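Side-chain contacts in sulfatase (Bacteroides fragilis CAG:558, PDB 6USS), which probably hydrolyses aryl sulfate esters as a calcium-dependent arylsulfatase of the sulfatase family: residues 47-50 against 51-55; 71-75 against 76-80; 404-407 against 408-411. The protein carries 1 engineered substitution. One frame throughout, in Å; residues are numbered along the deposited sequence.

Contact 1. Residues 47-50 against 51-55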
ATOM      1  N   GLN A  47      17.698  29.681  -7.327  1.00 19.32           N
ATOM      2  CA  GLN A  47      18.738  30.368  -6.574  1.00 18.25           C
ATOM      3  C   GLN A  47      18.499  30.315  -5.072  1.00 19.75           C
ATOM      4  O   GLN A  47      19.125  31.087  -4.333  1.00 23.70           O
ATOM      5  CB  GLN A  47      18.845  31.823  -7.042  1.00 21.21           C
ATOM      6  CG  GLN A  47      19.394  31.992  -8.462  1.00 17.57           C
ATOM      7  CD  GLN A  47      20.908  31.956  -8.495  1.00 20.97           C
ATOM      8  OE1 GLN A  47      21.555  32.207  -7.484  1.00 19.23           O
ATOM      9  NE2 GLN A  47      21.484  31.668  -9.666  1.00 21.93           N
ATOM     10  N   ASP A  48      17.614  29.436  -4.602  1.00 16.10           N
ATOM     11  CA  ASP A  48      17.315  29.295  -3.174  1.00 18.96           C
ATOM     12  C   ASP A  48      18.266  28.313  -2.492  1.00 19.17           C
ATOM     13  O   ASP A  48      17.858  27.380  -1.805  1.00 15.63           O
ATOM     14  CB  ASP A  48      15.863  28.873  -2.997  1.00 16.99           C
ATOM     15  CG  ASP A  48      14.899  29.936  -3.474  1.00 20.17           C
ATOM     16  OD1 ASP A  48      15.338  31.097  -3.670  1.00 17.68           O
ATOM     17  OD2 ASP A  48      13.705  29.609  -3.665  1.00 18.03           O
ATOM     18  N   THR A  49      19.562  28.546  -2.685  1.00 19.60           N
ATOM     19  CA  THR A  49      20.610  27.628  -2.267  1.00 17.50           C
ATOM     20  C   THR A  49      21.916  28.406  -2.248  1.00 21.54           C
ATOM     21  O   THR A  49      22.053  29.433  -2.924  1.00 18.90           O
ATOM     22  CB  THR A  49      20.698  26.420  -3.217  1.00 18.53           C
ATOM     23  OG1 THR A  49      21.912  25.686  -2.988  1.00 19.76           O
ATOM     24  CG2 THR A  49      20.670  26.888  -4.674  1.00 16.22           C
ATOM     25  N   SER A  50      22.873  27.927  -1.445  1.00 19.41           N
ATOM     26  CA  SER A  50      24.222  28.464  -1.555  1.00 20.03           C
ATOM     27  C   SER A  50      24.982  27.883  -2.741  1.00 19.09           C
ATOM     28  O   SER A  50      26.028  28.427  -3.095  1.00 26.82           O
ATOM     29  CB  SER A  50      25.029  28.248  -0.260  1.00 18.34           C
ATOM     30  OG  SER A  50      25.100  26.888   0.132  1.00 18.08           O
ATOM     31  N   LEU A  51      24.487  26.817  -3.374  1.00 19.61           N
ATOM     32  CA  LEU A  51      25.178  26.238  -4.536  1.00 23.30           C
ATOM     33  C   LEU A  51      24.840  27.030  -5.799  1.00 20.86           C
ATOM     34  O   LEU A  51      23.667  27.081  -6.185  1.00 22.36           O
ATOM     35  CB  LEU A  51      24.800  24.769  -4.728  1.00 19.57           C
ATOM     36  CG  LEU A  51      25.377  24.014  -5.944  1.00 21.26           C
ATOM     37  CD1 LEU A  51      26.914  23.910  -5.882  1.00 13.66           C
ATOM     38  CD2 LEU A  51      24.747  22.625  -6.097  1.00 15.24           C
ATOM     39  N   PRO A  52      25.830  27.653  -6.483  1.00 21.82           N
ATOM     40  CA  PRO A  52      25.520  28.496  -7.650  1.00 19.67           C
ATOM     41  C   PRO A  52      25.254  27.654  -8.894  1.00 22.10           C
ATOM     42  O   PRO A  52      26.161  27.000  -9.420  1.00 25.52           O
ATOM     43  CB  PRO A  52      26.786  29.357  -7.801  1.00 13.45           C
ATOM     44  CG  PRO A  52      27.585  29.148  -6.515  1.00 13.70           C
ATOM     45  CD  PRO A  52      27.251  27.744  -6.110  1.00 11.95           C
ATOM     46  N   PHE A  53      23.999  27.698  -9.383  1.00 15.07           N
ATOM     47  CA  PHE A  53      23.606  27.039 -10.633  1.00 17.88           C
ATOM     48  C   PHE A  53      23.829  27.898 -11.880  1.00 20.16           C
ATOM     49  O   PHE A  53      23.847  27.359 -12.993  1.00 17.87           O
ATOM     50  CB  PHE A  53      22.129  26.628 -10.573  1.00 15.27           C
ATOM     51  CG  PHE A  53      21.907  25.304  -9.921  1.00 18.13           C
ATOM     52  CD1 PHE A  53      21.708  24.166 -10.689  1.00 17.53           C
ATOM     53  CD2 PHE A  53      21.939  25.184  -8.538  1.00 15.25           C
ATOM     54  CE1 PHE A  53      21.535  22.938 -10.093  1.00 16.08           C
ATOM     55  CE2 PHE A  53      21.761  23.952  -7.932  1.00 17.06           C
ATOM     56  CZ  PHE A  53      21.561  22.823  -8.710  1.00 17.30           C
ATOM     57  N   TRP A  54      23.944  29.214 -11.719  1.00 16.18           N
ATOM     58  CA  TRP A  54      24.323  30.145 -12.765  1.00 18.90           C
ATOM     59  C   TRP A  54      25.835  30.069 -12.998  1.00 23.22           C
ATOM     60  O   TRP A  54      26.565  29.421 -12.244  1.00 23.60           O
ATOM     61  CB  TRP A  54      23.909  31.564 -12.364  1.00 20.46           C
ATOM     62  CG  TRP A  54      23.829  32.517 -13.466  1.00 24.51           C
ATOM     63  CD1 TRP A  54      23.731  32.227 -14.796  1.00 22.13           C
ATOM     64  CD2 TRP A  54      23.814  33.941 -13.361  1.00 23.34           C
ATOM     65  NE1 TRP A  54      23.669  33.386 -15.526  1.00 30.18           N
ATOM     66  CE2 TRP A  54      23.721  34.453 -14.670  1.00 25.33           C
ATOM     67  CE3 TRP A  54      23.880  34.832 -12.293  1.00 23.57           C
ATOM     68  CZ2 TRP A  54      23.694  35.816 -14.939  1.00 21.48           C
ATOM     69  CZ3 TRP A  54      23.835  36.197 -12.563  1.00 23.64           C
ATOM     70  CH2 TRP A  54      23.748  36.671 -13.873  1.00 19.53           C
ATOM     71  N   THR A  55      26.317  30.757 -14.041  1.00 22.31           N
ATOM     72  CA  THR A  55      27.761  30.826 -14.272  1.00 24.05           C
ATOM     73  C   THR A  55      28.464  31.850 -13.381  1.00 25.78           C
ATOM     74  O   THR A  55      29.697  31.935 -13.427  1.00 19.29           O
ATOM     75  CB  THR A  55      28.078  31.160 -15.733  1.00 23.42           C
ATOM     76  OG1 THR A  55      27.494  32.424 -16.066  1.00 26.40           O
ATOM     77  CG2 THR A  55      27.539  30.093 -16.664  1.00 21.55           C
TER
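Thr49 and Leu51 are joined by the one hydrogen bond between residues 47-50 and 51-55. The backbone N-H of Leu51 points almost straight at Thr49 OG1, with N and OG1 2.8 Å apart and an angle of 163° at the hydrogen. With OG1 anti to the backbone N (chi1 167°), the hydroxyl swings forward along the chain to meet the amide two residues on. The same OG1 also hydrogen-bonds to Thr66 OG1, so two hydrogen bonds hold it.

The van der Waals contacts are few. The side chains of Thr49 and Leu51 lie side by side and point the same way, OG1 of Thr49 being 3.5 Å from CB of Leu51. Thr49 CG2 approaches the ring of Phe53 obliquely, 4.4 Å from its CD2. Pro52 sets its CD 3.3 Å from Ser50 O. Farther along, the Gln47 side chain bends at chi2 (-83°) and crosses obliquely beside Trp54.

Among the polar groups, Ser50 OG turns from residues 51-55 to other partners, hydrogen-bonding with Glu70 OE2 and Thr66 N.

The Thr49 hydroxyl bonded to the amide two residues later makes an ST turn. It overlaps an inverse gamma turn centred on Asp48, in the long loop after strand 35-41 of the central sheet of this alkaline-phosphatase-like fold.

Contact 2. Residues 71-75 against 76-80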
ATOM      1  N   ARG A  71      28.070  19.653  -0.918  1.00 21.86           N
ATOM      2  CA  ARG A  71      28.644  18.324  -0.728  1.00 24.43           C
ATOM      3  C   ARG A  71      28.143  17.334  -1.789  1.00 25.28           C
ATOM      4  O   ARG A  71      28.940  16.656  -2.450  1.00 19.28           O
ATOM      5  CB  ARG A  71      28.299  17.848   0.692  1.00 25.76           C
ATOM      6  CG  ARG A  71      29.090  16.674   1.212  1.00 36.81           C
ATOM      7  CD  ARG A  71      28.980  16.551   2.737  1.00 38.98           C
ATOM      8  NE  ARG A  71      28.776  15.164   3.156  1.00 36.95           N
ATOM      9  CZ  ARG A  71      27.665  14.726   3.741  1.00 38.46           C
ATOM     10  NH1 ARG A  71      26.681  15.582   3.974  1.00 32.52           N
ATOM     11  NH2 ARG A  71      27.534  13.446   4.096  1.00 36.97           N
ATOM     12  N   LEU A  72      26.814  17.232  -1.954  1.00 26.70           N
ATOM     13  CA  LEU A  72      26.247  16.305  -2.936  1.00 22.66           C
ATOM     14  C   LEU A  72      26.721  16.635  -4.352  1.00 24.82           C
ATOM     15  O   LEU A  72      27.042  15.732  -5.137  1.00 22.48           O
ATOM     16  CB  LEU A  72      24.718  16.322  -2.847  1.00 18.94           C
ATOM     17  CG  LEU A  72      23.918  15.307  -3.682  1.00 24.29           C
ATOM     18  CD1 LEU A  72      24.178  13.890  -3.214  1.00 21.81           C
ATOM     19  CD2 LEU A  72      22.419  15.604  -3.653  1.00 20.23           C
ATOM     20  N   ALA A  73      26.807  17.929  -4.687  1.00 25.72           N
ATOM     21  CA  ALA A  73      27.212  18.310  -6.036  1.00 20.51           C
ATOM     22  C   ALA A  73      28.682  17.992  -6.279  1.00 20.56           C
ATOM     23  O   ALA A  73      29.045  17.548  -7.376  1.00 16.20           O
ATOM     24  CB  ALA A  73      26.924  19.792  -6.276  1.00 14.85           C
ATOM     25  N   LYS A  74      29.545  18.218  -5.274  1.00 20.53           N
ATOM     26  CA  LYS A  74      30.956  17.854  -5.416  1.00 23.39           C
ATOM     27  C   LYS A  74      31.145  16.366  -5.678  1.00 19.94           C
ATOM     28  O   LYS A  74      32.178  15.981  -6.225  1.00 22.74           O
ATOM     29  CB  LYS A  74      31.777  18.264  -4.179  1.00 18.36           C
ATOM     30  CG  LYS A  74      32.180  19.752  -4.154  1.00 38.86           C
ATOM     31  CD  LYS A  74      32.847  20.150  -2.813  1.00 57.32           C
ATOM     32  CE  LYS A  74      32.245  21.451  -2.226  1.00 46.09           C
ATOM     33  NZ  LYS A  74      31.303  21.168  -1.068  1.00 41.89           N
ATOM     34  N   GLN A  75      30.176  15.523  -5.306  1.00 23.40           N
ATOM     35  CA  GLN A  75      30.229  14.096  -5.590  1.00 18.32           C
ATOM     36  C   GLN A  75      29.398  13.688  -6.800  1.00 19.52           C
ATOM     37  O   GLN A  75      29.418  12.507  -7.174  1.00 16.40           O
ATOM     38  CB  GLN A  75      29.776  13.308  -4.366  1.00 16.88           C
ATOM     39  CG  GLN A  75      30.565  13.646  -3.122  1.00 22.06           C
ATOM     40  CD  GLN A  75      29.806  13.308  -1.834  1.00 34.76           C
ATOM     41  OE1 GLN A  75      28.614  13.622  -1.688  1.00 30.71           O
ATOM     42  NE2 GLN A  75      30.504  12.684  -0.888  1.00 36.34           N
ATOM     43  N   GLY A  76      28.673  14.619  -7.425  1.00 17.97           N
ATOM     44  CA  GLY A  76      27.833  14.276  -8.557  1.00 16.90           C
ATOM     45  C   GLY A  76      27.809  15.298  -9.678  1.00 23.61           C
ATOM     46  O   GLY A  76      28.791  16.021  -9.901  1.00 24.03           O
ATOM     47  N   VAL A  77      26.694  15.356 -10.405  1.00 19.26           N
ATOM     48  CA  VAL A  77      26.514  16.280 -11.517  1.00 20.42           C
ATOM     49  C   VAL A  77      25.377  17.223 -11.159  1.00 20.56           C
ATOM     50  O   VAL A  77      24.388  16.809 -10.539  1.00 18.56           O
ATOM     51  CB  VAL A  77      26.224  15.542 -12.847  1.00 24.13           C
ATOM     52  CG1 VAL A  77      24.934  14.727 -12.753  1.00 20.24           C
ATOM     53  CG2 VAL A  77      26.169  16.521 -14.047  1.00 12.08           C
ATOM     54  N   MET A  78      25.537  18.498 -11.528  1.00 18.08           N
ATOM     55  CA  MET A  78      24.480  19.494 -11.440  1.00 18.02           C
ATOM     56  C   MET A  78      23.857  19.679 -12.813  1.00 21.20           C
ATOM     57  O   MET A  78      24.567  19.730 -13.822  1.00 26.13           O
ATOM     58  CB  MET A  78      25.019  20.840 -10.956  1.00 17.99           C
ATOM     59  CG  MET A  78      25.745  20.811  -9.624  1.00 18.97           C
ATOM     60  SD  MET A  78      26.623  22.367  -9.343  1.00 22.80           S
ATOM     61  CE  MET A  78      25.294  23.557  -9.620  1.00 20.43           C
ATOM     62  N   PHE A  79      22.539  19.803 -12.859  1.00 20.47           N
ATOM     63  CA  PHE A  79      21.854  20.146 -14.101  1.00 20.63           C
ATOM     64  C   PHE A  79      21.455  21.613 -14.023  1.00 19.59           C
ATOM     65  O   PHE A  79      20.570  21.983 -13.247  1.00 24.19           O
ATOM     66  CB  PHE A  79      20.649  19.242 -14.338  1.00 18.86           C
ATOM     67  CG  PHE A  79      21.020  17.862 -14.805  1.00 21.29           C
ATOM     68  CD1 PHE A  79      21.285  16.845 -13.888  1.00 19.24           C
ATOM     69  CD2 PHE A  79      21.126  17.584 -16.162  1.00 17.77           C
ATOM     70  CE1 PHE A  79      21.623  15.576 -14.313  1.00 16.12           C
ATOM     71  CE2 PHE A  79      21.472  16.313 -16.600  1.00 15.78           C
ATOM     72  CZ  PHE A  79      21.723  15.309 -15.671  1.00 19.85           C
ATOM     73  N   THR A  80      22.120  22.450 -14.805  1.00 20.39           N
ATOM     74  CA  THR A  80      21.896  23.886 -14.744  1.00 22.17           C
ATOM     75  C   THR A  80      20.729  24.340 -15.616  1.00 19.80           C
ATOM     76  O   THR A  80      20.375  25.525 -15.585  1.00 18.68           O
ATOM     77  CB  THR A  80      23.178  24.642 -15.136  1.00 15.05           C
ATOM     78  OG1 THR A  80      23.573  24.265 -16.457  1.00 18.56           O
ATOM     79  CG2 THR A  80      24.298  24.315 -14.180  1.00 13.31           C
TER
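Ala73 and Met78 make the tight apolar contact here, between a helix end and the strand that follows. The methyl CB of Ala73 lies 3.7 Å from Met78 CG and 4.0 Å from Met78 SD, so the methionine chain is touched at its middle and not at its terminal methyl. Met78 has CG anti to its carbonyl carbon (chi1 -56°) and bends at chi3, which lays CG and SD beside the alanine while CE reaches Pro52 O. Both residues are buried.

Next to this pair the backbone closes the helix. The N-H of Gly76 bonds to Ala73 O, N and O being 3.0 Å apart. The donor sits well above the carbonyl plane, about 70° out of it, and so is not on a lone pair; the bond is that of a chain already leaving the helical path. Gly76 is buried and extended, and with no side chain it lets the chain pass close to the helix end: a CB here would press on Gln75 C and lie near Leu72 O.

The other side of the turn is much looser. Lys74 points away from the strand and is exposed. The CB of Gln75 points away from residues 76-80, though it lies 3.5 Å from Gly76 N, and the extended chain carries OE1 to a hydrogen bond with Arg363 NH1, which ties this side of the turn to strand 357-363. The helical bonds from Gln75 N to Arg71 O and Leu72 O are both weak, at the point where the helix ends.

This is the helix-to-strand half of a beta-alpha-beta crossover: helix 67-74 hands the chain to strand 77-83, which runs parallel to strand 35-41 in the same mixed sheet, with strands 315-321 and 357-363 between them.

Contact 3. Residues 404-407 against 408-411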
ATOM      1  N   GLY A 404       8.135  11.502 -21.299  1.00 20.30           N
ATOM      2  CA  GLY A 404       9.491  11.726 -20.828  1.00 17.87           C
ATOM      3  C   GLY A 404      10.519  11.007 -21.686  1.00 21.12           C
ATOM      4  O   GLY A 404      10.243   9.974 -22.302  1.00 17.95           O
ATOM      5  N   ILE A 405      11.715  11.588 -21.751  1.00 20.33           N
ATOM      6  CA  ILE A 405      12.853  11.012 -22.462  1.00 20.88           C
ATOM      7  C   ILE A 405      13.974  10.806 -21.452  1.00 19.36           C
ATOM      8  O   ILE A 405      14.362  11.750 -20.754  1.00 19.41           O
ATOM      9  CB  ILE A 405      13.335  11.919 -23.614  1.00 20.97           C
ATOM     10  CG1 ILE A 405      12.208  12.229 -24.597  1.00 21.97           C
ATOM     11  CG2 ILE A 405      14.467  11.250 -24.350  1.00 18.83           C
ATOM     12  CD1 ILE A 405      11.694  10.998 -25.332  1.00 24.70           C
ATOM     13  N   SER A 406      14.489   9.586 -21.377  1.00 17.96           N
ATOM     14  CA  SER A 406      15.550   9.285 -20.423  1.00 19.04           C
ATOM     15  C   SER A 406      16.719  10.255 -20.570  1.00 22.18           C
ATOM     16  O   SER A 406      17.143  10.569 -21.686  1.00 24.99           O
ATOM     17  CB  SER A 406      16.032   7.859 -20.610  1.00 14.37           C
ATOM     18  OG  SER A 406      16.967   7.555 -19.609  1.00 19.81           O
ATOM     19  N   PHE A 407      17.209  10.774 -19.441  1.00 14.80           N
ATOM     20  CA  PHE A 407      18.410  11.587 -19.443  1.00 13.69           C
ATOM     21  C   PHE A 407      19.620  10.806 -18.955  1.00 20.20           C
ATOM     22  O   PHE A 407      20.663  11.404 -18.677  1.00 19.32           O
ATOM     23  CB  PHE A 407      18.228  12.871 -18.618  1.00 17.40           C
ATOM     24  CG  PHE A 407      17.640  12.674 -17.228  1.00 18.64           C
ATOM     25  CD1 PHE A 407      18.410  12.158 -16.188  1.00 16.64           C
ATOM     26  CD2 PHE A 407      16.334  13.072 -16.948  1.00 16.64           C
ATOM     27  CE1 PHE A 407      17.878  11.986 -14.900  1.00 12.92           C
ATOM     28  CE2 PHE A 407      15.792  12.909 -15.655  1.00 18.95           C
ATOM     29  CZ  PHE A 407      16.570  12.365 -14.629  1.00 13.79           C
ATOM     30  N   ILE A 408      19.507   9.483 -18.858  1.00 17.61           N
ATOM     31  CA  ILE A 408      20.643   8.629 -18.517  1.00 20.02           C
ATOM     32  C   ILE A 408      21.791   8.893 -19.495  1.00 19.91           C
ATOM     33  O   ILE A 408      22.962   8.874 -19.075  1.00 19.86           O
ATOM     34  CB  ILE A 408      20.241   7.140 -18.493  1.00 22.54           C
ATOM     35  CG1 ILE A 408      19.612   6.740 -17.160  1.00 17.34           C
ATOM     36  CG2 ILE A 408      21.453   6.244 -18.627  1.00 18.02           C
ATOM     37  CD1 ILE A 408      18.638   7.719 -16.593  1.00 23.26           C
ATOM     38  N   PRO A 409      21.542   9.141 -20.789  1.00 19.73           N
ATOM     39  CA  PRO A 409      22.671   9.502 -21.669  1.00 22.39           C
ATOM     40  C   PRO A 409      23.367  10.792 -21.269  1.00 21.64           C
ATOM     41  O   PRO A 409      24.549  10.955 -21.593  1.00 24.21           O
ATOM     42  CB  PRO A 409      22.030   9.605 -23.063  1.00 18.04           C
ATOM     43  CG  PRO A 409      20.916   8.663 -23.010  1.00 21.29           C
ATOM     44  CD  PRO A 409      20.360   8.757 -21.590  1.00 20.71           C
ATOM     45  N   LEU A 410      22.691  11.715 -20.577  1.00 22.35           N
ATOM     46  CA  LEU A 410      23.412  12.865 -20.041  1.00 17.89           C
ATOM     47  C   LEU A 410      24.227  12.472 -18.822  1.00 14.49           C
ATOM     48  O   LEU A 410      25.345  12.962 -18.636  1.00 18.81           O
ATOM     49  CB  LEU A 410      22.442  13.992 -19.696  1.00 17.91           C
ATOM     50  CG  LEU A 410      21.604  14.490 -20.873  1.00 18.21           C
ATOM     51  CD1 LEU A 410      20.447  15.365 -20.398  1.00 15.20           C
ATOM     52  CD2 LEU A 410      22.488  15.227 -21.861  1.00 15.59           C
ATOM     53  N   LEU A 411      23.698  11.568 -17.999  1.00 16.25           N
ATOM     54  CA  LEU A 411      24.425  11.154 -16.801  1.00 20.00           C
ATOM     55  C   LEU A 411      25.708  10.409 -17.156  1.00 21.28           C
ATOM     56  O   LEU A 411      26.712  10.508 -16.443  1.00 17.29           O
ATOM     57  CB  LEU A 411      23.530  10.287 -15.924  1.00 12.03           C
ATOM     58  CG  LEU A 411      22.333  11.038 -15.354  1.00 17.73           C
ATOM     59  CD1 LEU A 411      21.367  10.039 -14.744  1.00 17.89           C
ATOM     60  CD2 LEU A 411      22.767  12.082 -14.331  1.00 12.39           C
TER
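The Phe407 ring meets Leu411 at its edge: Leu411 CD1 lies near the ring plane, 3.9 Å from CD1 of Phe407 and 4.0 Å from its CE1, the two side chains crossing at a slant. The amide N of Ile408 approaches the ring obliquely. Beyond the two segments, Phe383 packs against this ring edge-to-face, and Met360 touches it as well. Phe407 holds its CG between backbone N and carbonyl carbon (chi1 49°), which stands the ring up beside the first helical turn; its CB then rests 3.8 Å from Leu410 CD1.

The carbonyl of Phe407 starts the helix. Leu411 N donates to Phe407 O at 3.1 Å, in the carbonyl plane and with a C=O...N angle of 154°, the regular i to i+4 bond. Leu410 N is nearer to the same oxygen, but its bond is bent (129° at the hydrogen) and weak.

Ser406 adds a long bond of its own: Ile408 N-H points at Ser406 OG, N and OG 3.3 Å apart. That hydroxyl also bonds to Glu389 OE1 of helix 383-390, and Ile408 CD1 comes within 3.5 Å of it. Pro409, with no N-H to offer, fits a first turn, where N-H groups have no helical carbonyl to bond to.

An ST turn at Ser406 thus leads into a helix N-terminus, with Phe407 at the N-cap position of the short helix 408-412.

Overall arrangement
The three contacts follow one another along the chain, and contact 2 lies between the other two, which it joins at an angle. Contacts 1 and 2 have centres 11 Å apart and touch: Leu51 CD2 rests 3.6 Å from Ala73 CB, and Phe53 CE1 lies 3.4 Å from Phe79 O. Contact 3 is centred 16 Å from contact 2 and meets it through Leu411, whose CD2 is 3.6 Å from Phe79 CZ. Contacts 1 and 3 stay about 12 Å apart at their nearest atoms. Strand 77-83 thus packs against both the loop and the short helix. All three lie away from the calcium site of Asp42, Asp43, Asp322, Asn323 and the engineered Cys88.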